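Local coordinates for protein methyl-accepting chemotaxis sensory transducer (Anaeromyxobacter dehalogenans, PDB 4K08) that probably senses small-molecule signals in the periplasm through a PAS-like single Cache domain and passes them on to the chemotaxis machinery, at residues 41-46 with 131-136; 57-62 with 125-130; 109-114 with 120-125. All blocks are in the same frame, centred on the assembly; numbering follows the deposited sequence.

All three interactions meet on one antiparallel sheet of the Cache domain, whose strands run in the order 67-69, 59-62, 135-142, 120-130, 105-113. Interaction 1 packs helix 36-49 against the start of strand 135-142; interaction 2 reaches across that strand from 59-62 to 120-130; interaction 3 is the hairpin of 105-113 and 120-130 at the sheet edge. Along the chain, 109-114 and 120-125 come after 57-62 and run into 125-130 at the shared Ser125; both halves of interaction 2 lie between 41-46 and 131-136. The centres of interactions 1 and 2 lie about 10 Å apart, and those of interactions 1 and 3 about 23 Å. Interactions 2 and 3 also share an acetate, consistent with a ligand pocket there; interaction 1 is packing remote from it.

Interaction 1: 41-46 with 131-136; sequences RAALEA and QPWGWV
Leu44 and Trp135 are the residues whose CA atoms come nearest across this contact, and at 11.1 Å they place the backbones of helix segment 41-46 and segment 131-136 a full side-chain layer apart. This is helix-on-sheet packing in the PAS-like Cache fold: helix 36-49 lies over the start of strand 135-142, just after the turn that follows strand 120-130. Gly134, with its positive phi of 66°, and Trp135 both face Tyr130 in a G1 beta bulge; Trp133 and Trp135, on either side of Gly134 in the chain, both point toward the helix. The two indoles also meet each other, Trp133 CE3 standing 3.5 Å above one face of the Trp135 ring, while Trp135 CE3 lies at the edge of the Trp133 ring and in its plane. Ala43 CB touches both rings at their edges, 4.0 Å from Trp135 CZ3 and 4.3 Å from Trp133 CZ3. Helix 5-30 joins the layer through Leu21, which meets Ala43, and Val22, which meets Trp133; Val60 of the adjacent strand 59-62 and Val68 of 67-69 beyond it adjoin Trp135. With CG anti to the carbonyl carbon (chi1 -66°), Leu44 brings its CD2 obliquely to the far end of the Trp135 indole, 3.6 Å from CH2.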
# COMPACT_ATOMS: atom_id res chain seq x y z
N ARG A 41 -9.79 10.01 -6.75
CA ARG A 41 -9.84 10.87 -5.57
C ARG A 41 -10.70 10.29 -4.43
O ARG A 41 -10.32 10.38 -3.24
CB ARG A 41 -10.22 12.32 -5.94
CG ARG A 41 -9.11 12.96 -6.76
CD ARG A 41 -9.27 14.43 -6.90
NE ARG A 41 -10.30 14.75 -7.89
CZ ARG A 41 -11.56 15.11 -7.60
NH1 ARG A 41 -11.97 15.20 -6.34
NH2 ARG A 41 -12.43 15.39 -8.60
N ALA A 42 -11.83 9.69 -4.77
CA ALA A 42 -12.71 9.09 -3.75
C ALA A 42 -12.00 7.87 -3.05
O ALA A 42 -12.05 7.73 -1.82
CB ALA A 42 -14.08 8.64 -4.41
N ALA A 43 -11.29 7.06 -3.83
CA ALA A 43 -10.51 5.95 -3.27
C ALA A 43 -9.42 6.44 -2.33
O ALA A 43 -9.27 5.91 -1.19
CB ALA A 43 -9.90 5.12 -4.37
N LEU A 44 -8.67 7.46 -2.77
CA LEU A 44 -7.60 8.04 -1.93
C LEU A 44 -8.11 8.72 -0.67
O LEU A 44 -7.45 8.68 0.35
CB LEU A 44 -6.75 9.07 -2.70
CG LEU A 44 -5.95 8.48 -3.86
CD1 LEU A 44 -5.15 9.58 -4.57
CD2 LEU A 44 -5.03 7.30 -3.38
N GLU A 45 -9.24 9.41 -0.76
CA GLU A 45 -9.85 10.02 0.41
C GLU A 45 -10.18 8.94 1.47
O GLU A 45 -9.88 9.12 2.66
CB GLU A 45 -11.12 10.78 0.01
CG GLU A 45 -11.96 11.25 1.16
CD GLU A 45 -13.25 11.92 0.68
OE1 GLU A 45 -13.99 11.35 -0.18
OE2 GLU A 45 -13.52 13.03 1.17
N ALA A 46 -10.74 7.82 1.04
CA ALA A 46 -11.06 6.73 1.95
C ALA A 46 -9.74 6.11 2.50
O ALA A 46 -9.57 5.96 3.71
CB ALA A 46 -11.93 5.68 1.26
N GLN A 131 -4.87 -2.68 -11.68
CA GLN A 131 -4.14 -2.45 -12.93
C GLN A 131 -4.68 -1.29 -13.75
O GLN A 131 -3.90 -0.54 -14.35
CB GLN A 131 -4.11 -3.71 -13.80
CG GLN A 131 -3.05 -4.70 -13.35
CD GLN A 131 -2.56 -5.57 -14.49
OE1 GLN A 131 -3.33 -6.35 -15.05
NE2 GLN A 131 -1.29 -5.42 -14.87
N PRO A 132 -6.00 -1.11 -13.79
CA PRO A 132 -6.42 -0.03 -14.71
C PRO A 132 -5.82 1.34 -14.34
O PRO A 132 -5.78 2.20 -15.21
CB PRO A 132 -7.96 -0.02 -14.58
CG PRO A 132 -8.33 -1.43 -14.14
CD PRO A 132 -7.13 -1.88 -13.25
N TRP A 133 -5.35 1.55 -13.10
CA TRP A 133 -4.79 2.85 -12.74
C TRP A 133 -3.30 2.77 -12.48
O TRP A 133 -2.65 3.78 -12.15
CB TRP A 133 -5.47 3.41 -11.47
CG TRP A 133 -6.92 3.78 -11.67
CD1 TRP A 133 -7.59 3.97 -12.86
CD2 TRP A 133 -7.89 4.00 -10.63
NE1 TRP A 133 -8.92 4.29 -12.62
CE2 TRP A 133 -9.12 4.32 -11.26
CE3 TRP A 133 -7.83 3.95 -9.21
CZ2 TRP A 133 -10.29 4.61 -10.53
CZ3 TRP A 133 -8.99 4.23 -8.48
CH2 TRP A 133 -10.23 4.54 -9.16
N GLY A 134 -2.74 1.57 -12.62
CA GLY A 134 -1.32 1.37 -12.38
C GLY A 134 -1.00 1.59 -10.89
O GLY A 134 0.08 2.10 -10.56
N TRP A 135 -1.94 1.25 -10.00
CA TRP A 135 -1.73 1.42 -8.55
C TRP A 135 -1.24 0.15 -7.85
O TRP A 135 -1.63 -0.97 -8.21
CB TRP A 135 -3.05 1.82 -7.86
CG TRP A 135 -3.39 3.23 -8.04
CD1 TRP A 135 -2.74 4.14 -8.83
CD2 TRP A 135 -4.43 3.93 -7.40
NE1 TRP A 135 -3.34 5.37 -8.72
CE2 TRP A 135 -4.38 5.27 -7.83
CE3 TRP A 135 -5.41 3.56 -6.45
CZ2 TRP A 135 -5.29 6.24 -7.38
CZ3 TRP A 135 -6.30 4.51 -6.01
CH2 TRP A 135 -6.25 5.84 -6.49
N VAL A 136 -0.44 0.35 -6.81
CA VAL A 136 -0.14 -0.70 -5.86
C VAL A 136 -0.71 -0.23 -4.53
O VAL A 136 -0.44 0.89 -4.14
CB VAL A 136 1.39 -0.90 -5.71
CG1 VAL A 136 1.73 -1.91 -4.56
CG2 VAL A 136 1.99 -1.35 -7.06

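Interaction 2: 57-62 with 125-130; sequences YFWVND and SFVTQY. With ACT (acetate ion), chain C.
Trp59 turns the rim of its six-membered ring to strand 120-130: CB of Ser125 lies in the indole plane, 3.6 Å from Trp59 CH2, and Ser125 OG is also at this edge. Val127 comes in obliquely, with its CG1 3.8 Å from Trp59 CZ2. The indole thereby spans the sheet over strand 135-142, which separates the two strands. Its CG sits between the backbone N and the carbonyl carbon (chi1 73°), a torsion that brings the ring end close to 125-130 although CB points neither toward nor away from it. The other end of the indole is fixed by Asn61: Trp59 NE1 donates to Asn61 OD1 at 3.0 Å, with the acceptor in the ring plane and the donor in the carbonyl plane, though the angle at hydrogen is a bent 141°. Asn61 ND2 is held in turn by Asp62 O at 2.9 Å, so the amide is gripped at both ends. Over one face of the indole rests an acetate, its CH3 3.5 Å above the plane and central. Tyr57 meets this ion edge-on, its OH donating to acetate O at 2.5 Å. Tyr110, Lys123 and His70 also hydrogen-bond to the ion. An apolar indole face under the methyl and polar groups round the carboxylate would be compatible with a small organic acid; the acetate probably comes from the crystallisation liquor, but its setting is consistent with a ligand pocket of the Cache type.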
# COMPACT_ATOMS: atom_id res chain seq x y z
N TYR A 57 -2.06 1.38 8.80
CA TYR A 57 -2.51 2.26 7.70
C TYR A 57 -2.23 1.66 6.31
O TYR A 57 -1.48 0.66 6.17
CB TYR A 57 -1.81 3.60 7.84
CG TYR A 57 -0.30 3.45 7.62
CD1 TYR A 57 0.25 3.51 6.33
CD2 TYR A 57 0.56 3.25 8.72
CE1 TYR A 57 1.66 3.33 6.13
CE2 TYR A 57 1.95 3.10 8.54
CZ TYR A 57 2.49 3.14 7.25
OH TYR A 57 3.85 2.98 7.13
N PHE A 58 -2.79 2.31 5.28
CA PHE A 58 -2.63 1.88 3.88
C PHE A 58 -1.81 2.94 3.16
O PHE A 58 -1.92 4.09 3.52
CB PHE A 58 -4.01 1.78 3.17
CG PHE A 58 -4.96 0.79 3.81
CD1 PHE A 58 -4.85 -0.58 3.56
CD2 PHE A 58 -5.96 1.22 4.70
CE1 PHE A 58 -5.71 -1.49 4.19
CE2 PHE A 58 -6.82 0.34 5.30
CZ PHE A 58 -6.69 -1.03 5.05
N TRP A 59 -1.07 2.60 2.09
CA TRP A 59 -0.50 3.62 1.22
C TRP A 59 -0.75 3.17 -0.21
O TRP A 59 -1.09 2.02 -0.47
CB TRP A 59 1.04 3.77 1.42
CG TRP A 59 1.80 2.56 0.82
CD1 TRP A 59 2.27 2.42 -0.49
CD2 TRP A 59 2.10 1.32 1.48
NE1 TRP A 59 2.88 1.19 -0.64
CE2 TRP A 59 2.75 0.47 0.52
CE3 TRP A 59 1.89 0.83 2.78
CZ2 TRP A 59 3.20 -0.81 0.83
CZ3 TRP A 59 2.36 -0.49 3.10
CH2 TRP A 59 3.00 -1.28 2.12
N VAL A 60 -0.58 4.09 -1.15
CA VAL A 60 -0.72 3.78 -2.54
C VAL A 60 0.51 4.30 -3.27
O VAL A 60 0.90 5.46 -3.10
CB VAL A 60 -1.98 4.45 -3.16
CG1 VAL A 60 -2.02 4.13 -4.70
CG2 VAL A 60 -3.27 4.01 -2.42
N ASN A 61 1.14 3.45 -4.07
CA ASN A 61 2.14 3.95 -5.01
C ASN A 61 1.83 3.44 -6.42
O ASN A 61 1.01 2.55 -6.56
CB ASN A 61 3.58 3.62 -4.58
CG ASN A 61 3.88 2.11 -4.56
OD1 ASN A 61 3.73 1.45 -3.52
ND2 ASN A 61 4.32 1.58 -5.70
N ASP A 62 2.48 4.01 -7.44
CA ASP A 62 2.24 3.53 -8.82
C ASP A 62 3.43 2.71 -9.30
O ASP A 62 4.32 2.34 -8.49
CB ASP A 62 1.93 4.65 -9.84
CG ASP A 62 3.11 5.62 -10.09
OD1 ASP A 62 4.31 5.28 -9.86
OD2 ASP A 62 2.81 6.76 -10.52
N SER A 125 4.62 -6.49 4.79
CA SER A 125 3.43 -5.90 4.16
C SER A 125 2.84 -6.80 3.09
O SER A 125 3.57 -7.52 2.37
CB SER A 125 3.77 -4.54 3.56
OG SER A 125 4.03 -3.59 4.59
N PHE A 126 1.51 -6.80 3.00
CA PHE A 126 0.85 -7.34 1.82
C PHE A 126 0.55 -6.22 0.82
O PHE A 126 -0.08 -5.20 1.17
CB PHE A 126 -0.43 -8.07 2.19
CG PHE A 126 -0.93 -8.99 1.08
CD1 PHE A 126 -0.30 -10.21 0.84
CD2 PHE A 126 -2.01 -8.62 0.29
CE1 PHE A 126 -0.75 -11.07 -0.17
CE2 PHE A 126 -2.47 -9.46 -0.73
CZ PHE A 126 -1.83 -10.69 -0.96
N VAL A 127 1.01 -6.41 -0.43
CA VAL A 127 0.71 -5.47 -1.51
C VAL A 127 -0.13 -6.11 -2.61
O VAL A 127 -0.01 -7.30 -2.92
CB VAL A 127 1.97 -4.90 -2.16
CG1 VAL A 127 2.69 -3.96 -1.17
CG2 VAL A 127 2.90 -6.05 -2.73
N THR A 128 -1.00 -5.29 -3.18
CA THR A 128 -1.87 -5.75 -4.25
C THR A 128 -1.93 -4.68 -5.33
O THR A 128 -1.42 -3.59 -5.13
CB THR A 128 -3.25 -6.12 -3.71
OG1 THR A 128 -3.97 -6.83 -4.72
CG2 THR A 128 -3.99 -4.86 -3.28
N GLN A 129 -2.53 -4.97 -6.48
CA GLN A 129 -2.53 -3.97 -7.54
C GLN A 129 -3.95 -3.68 -7.98
O GLN A 129 -4.85 -4.52 -7.83
CB GLN A 129 -1.72 -4.45 -8.76
CG GLN A 129 -2.38 -5.60 -9.47
CD GLN A 129 -1.58 -6.14 -10.64
OE1 GLN A 129 -0.61 -5.50 -11.13
NE2 GLN A 129 -1.99 -7.31 -11.12
N TYR A 130 -4.14 -2.49 -8.54
CA TYR A 130 -5.33 -2.20 -9.32
C TYR A 130 -4.85 -1.77 -10.71
O TYR A 130 -4.40 -0.63 -10.89
CB TYR A 130 -6.23 -1.14 -8.62
CG TYR A 130 -7.47 -0.87 -9.42
CD1 TYR A 130 -8.39 -1.89 -9.69
CD2 TYR A 130 -7.71 0.39 -9.98
CE1 TYR A 130 -9.53 -1.67 -10.48
CE2 TYR A 130 -8.85 0.62 -10.77
CZ TYR A 130 -9.75 -0.41 -11.01
OH TYR A 130 -10.89 -0.17 -11.78
C ACT C . 5.13 1.58 4.22
O ACT C . 4.66 2.63 4.79
OXT ACT C . 5.23 0.52 4.89
CH3 ACT C . 5.59 1.54 2.75

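Interaction 3: 109-114 with 120-125; sequences DYLWPK and PVPKIS. With ACT (acetate ion), chain C.
Tyr110 and Lys123 form a hydrogen-bonded antiparallel pair, Tyr110 N donating to Lys123 O at 3.0 Å and Lys123 N returning to Tyr110 O at 2.8 Å. Trp112 and Val121 pair likewise, but unevenly: Val121 N donates to Trp112 O with 175° at hydrogen, yet stands 72° out of the carbonyl plane and so away from the lone pairs. CA-H...O contacts from Asp109 to Lys123 O and from Leu111 to Val121 O supplement these bonds. The strands form a beta hairpin at the edge of the Cache-domain sheet, with N-to-C directions 133° apart. On the face bearing Asp109, Leu111, Pro122 and Ile124 the contacts are largely apolar: Leu111 CD2 lies against the Pro122 ring. Leu111 CB also meets Pro120 CB, beyond that face, at 3.7 Å. Asp109 has its charge partner in Lys90.

Tyr110 and Lys123, on the other face, bind the acetate, and Trp112 reaches it with a ring face. Lys123, with CG anti to its backbone N and an extended chain, carries NZ to within 2.7 Å of acetate OXT; NZ also hydrogen-bonds to Tyr142 OH, which is likely to help fix the ammonium beside the acetate. Tyr110 OH donates to the same acetate OXT at 2.5 Å and accepts from Ser125 OG at 2.6 Å. Replacing Trp112 with an alanine would probably open a gap beside the carboxylate and leave Pro113 CD without the ring it packs on. In the indole as it stands, acetate O lies 3.1 Å above the Trp112 ring plane, while Pro113 CD covers the opposite face.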
# COMPACT_ATOMS: atom_id res chain seq x y z
N ASP A 109 8.92 -8.03 2.85
CA ASP A 109 9.42 -7.57 4.13
C ASP A 109 10.53 -6.54 3.94
O ASP A 109 11.22 -6.55 2.95
CB ASP A 109 9.83 -8.74 5.05
CG ASP A 109 10.76 -9.71 4.39
OD1 ASP A 109 11.78 -9.28 3.79
OD2 ASP A 109 10.48 -10.92 4.47
N TYR A 110 10.64 -5.60 4.87
CA TYR A 110 11.57 -4.49 4.74
C TYR A 110 11.53 -3.75 6.08
O TYR A 110 10.79 -4.15 6.98
CB TYR A 110 11.18 -3.51 3.58
CG TYR A 110 9.73 -3.02 3.67
CD1 TYR A 110 8.68 -3.85 3.27
CD2 TYR A 110 9.41 -1.75 4.17
CE1 TYR A 110 7.32 -3.40 3.34
CE2 TYR A 110 8.03 -1.29 4.25
CZ TYR A 110 7.02 -2.14 3.84
OH TYR A 110 5.70 -1.74 3.90
N LEU A 111 12.31 -2.68 6.19
CA LEU A 111 12.39 -1.87 7.39
C LEU A 111 11.69 -0.53 7.14
O LEU A 111 12.00 0.16 6.15
CB LEU A 111 13.85 -1.58 7.75
CG LEU A 111 14.74 -2.81 8.01
CD1 LEU A 111 16.25 -2.48 7.78
CD2 LEU A 111 14.44 -3.30 9.47
N TRP A 112 10.81 -0.15 8.06
CA TRP A 112 10.00 1.07 7.92
C TRP A 112 9.58 1.53 9.32
O TRP A 112 9.30 0.70 10.20
CB TRP A 112 8.73 0.81 7.08
CG TRP A 112 8.14 2.12 6.60
CD1 TRP A 112 7.18 2.91 7.23
CD2 TRP A 112 8.44 2.75 5.35
NE1 TRP A 112 6.90 4.02 6.43
CE2 TRP A 112 7.67 3.94 5.28
CE3 TRP A 112 9.31 2.43 4.29
CZ2 TRP A 112 7.74 4.82 4.17
CZ3 TRP A 112 9.37 3.31 3.16
CH2 TRP A 112 8.60 4.50 3.14
N PRO A 113 9.59 2.85 9.56
CA PRO A 113 9.20 3.31 10.90
C PRO A 113 7.72 3.08 11.24
O PRO A 113 6.83 2.98 10.38
CB PRO A 113 9.48 4.82 10.88
CG PRO A 113 9.72 5.20 9.43
CD PRO A 113 9.98 3.94 8.64
N LYS A 114 7.48 3.02 12.54
CA LYS A 114 6.13 3.05 13.08
C LYS A 114 5.60 4.50 12.91
O LYS A 114 6.39 5.45 12.92
CB LYS A 114 6.14 2.62 14.56
CG LYS A 114 6.24 1.09 14.70
CD LYS A 114 6.15 0.61 16.15
CE LYS A 114 6.09 -0.92 16.22
NZ LYS A 114 6.21 -1.49 17.64
N PRO A 120 13.54 2.99 11.28
CA PRO A 120 12.89 1.90 10.55
C PRO A 120 13.04 0.59 11.35
O PRO A 120 14.13 0.28 11.88
CB PRO A 120 13.69 1.85 9.20
CG PRO A 120 14.21 3.30 9.01
CD PRO A 120 14.62 3.62 10.49
N VAL A 121 11.94 -0.16 11.43
CA VAL A 121 11.94 -1.42 12.16
C VAL A 121 11.33 -2.47 11.24
O VAL A 121 10.74 -2.09 10.23
CB VAL A 121 11.15 -1.33 13.47
CG1 VAL A 121 11.76 -0.24 14.38
CG2 VAL A 121 9.65 -1.02 13.16
N PRO A 122 11.50 -3.76 11.57
CA PRO A 122 11.01 -4.82 10.69
C PRO A 122 9.52 -4.79 10.45
O PRO A 122 8.70 -4.73 11.39
CB PRO A 122 11.46 -6.13 11.41
CG PRO A 122 12.73 -5.71 12.13
CD PRO A 122 12.38 -4.31 12.64
N LYS A 123 9.17 -4.86 9.18
CA LYS A 123 7.79 -4.77 8.73
C LYS A 123 7.53 -5.84 7.68
O LYS A 123 8.41 -6.17 6.86
CB LYS A 123 7.50 -3.36 8.18
CG LYS A 123 6.00 -3.08 7.90
CD LYS A 123 5.74 -1.55 7.71
CE LYS A 123 4.22 -1.26 7.41
NZ LYS A 123 3.97 0.22 7.29
N ILE A 124 6.33 -6.40 7.71
CA ILE A 124 5.90 -7.34 6.69
C ILE A 124 4.60 -6.82 6.08
O ILE A 124 3.59 -6.68 6.79
CB ILE A 124 5.69 -8.78 7.27
CG1 ILE A 124 7.00 -9.33 7.90
CG2 ILE A 124 5.21 -9.71 6.18
CD1 ILE A 124 6.83 -10.68 8.61
N SER A 125 4.62 -6.49 4.79
CA SER A 125 3.43 -5.90 4.16
C SER A 125 2.84 -6.80 3.09
O SER A 125 3.57 -7.52 2.37
CB SER A 125 3.77 -4.54 3.56
OG SER A 125 4.03 -3.59 4.59
C ACT C . 5.13 1.58 4.22
O ACT C . 4.66 2.63 4.79
OXT ACT C . 5.23 0.52 4.89
CH3 ACT C . 5.59 1.54 2.75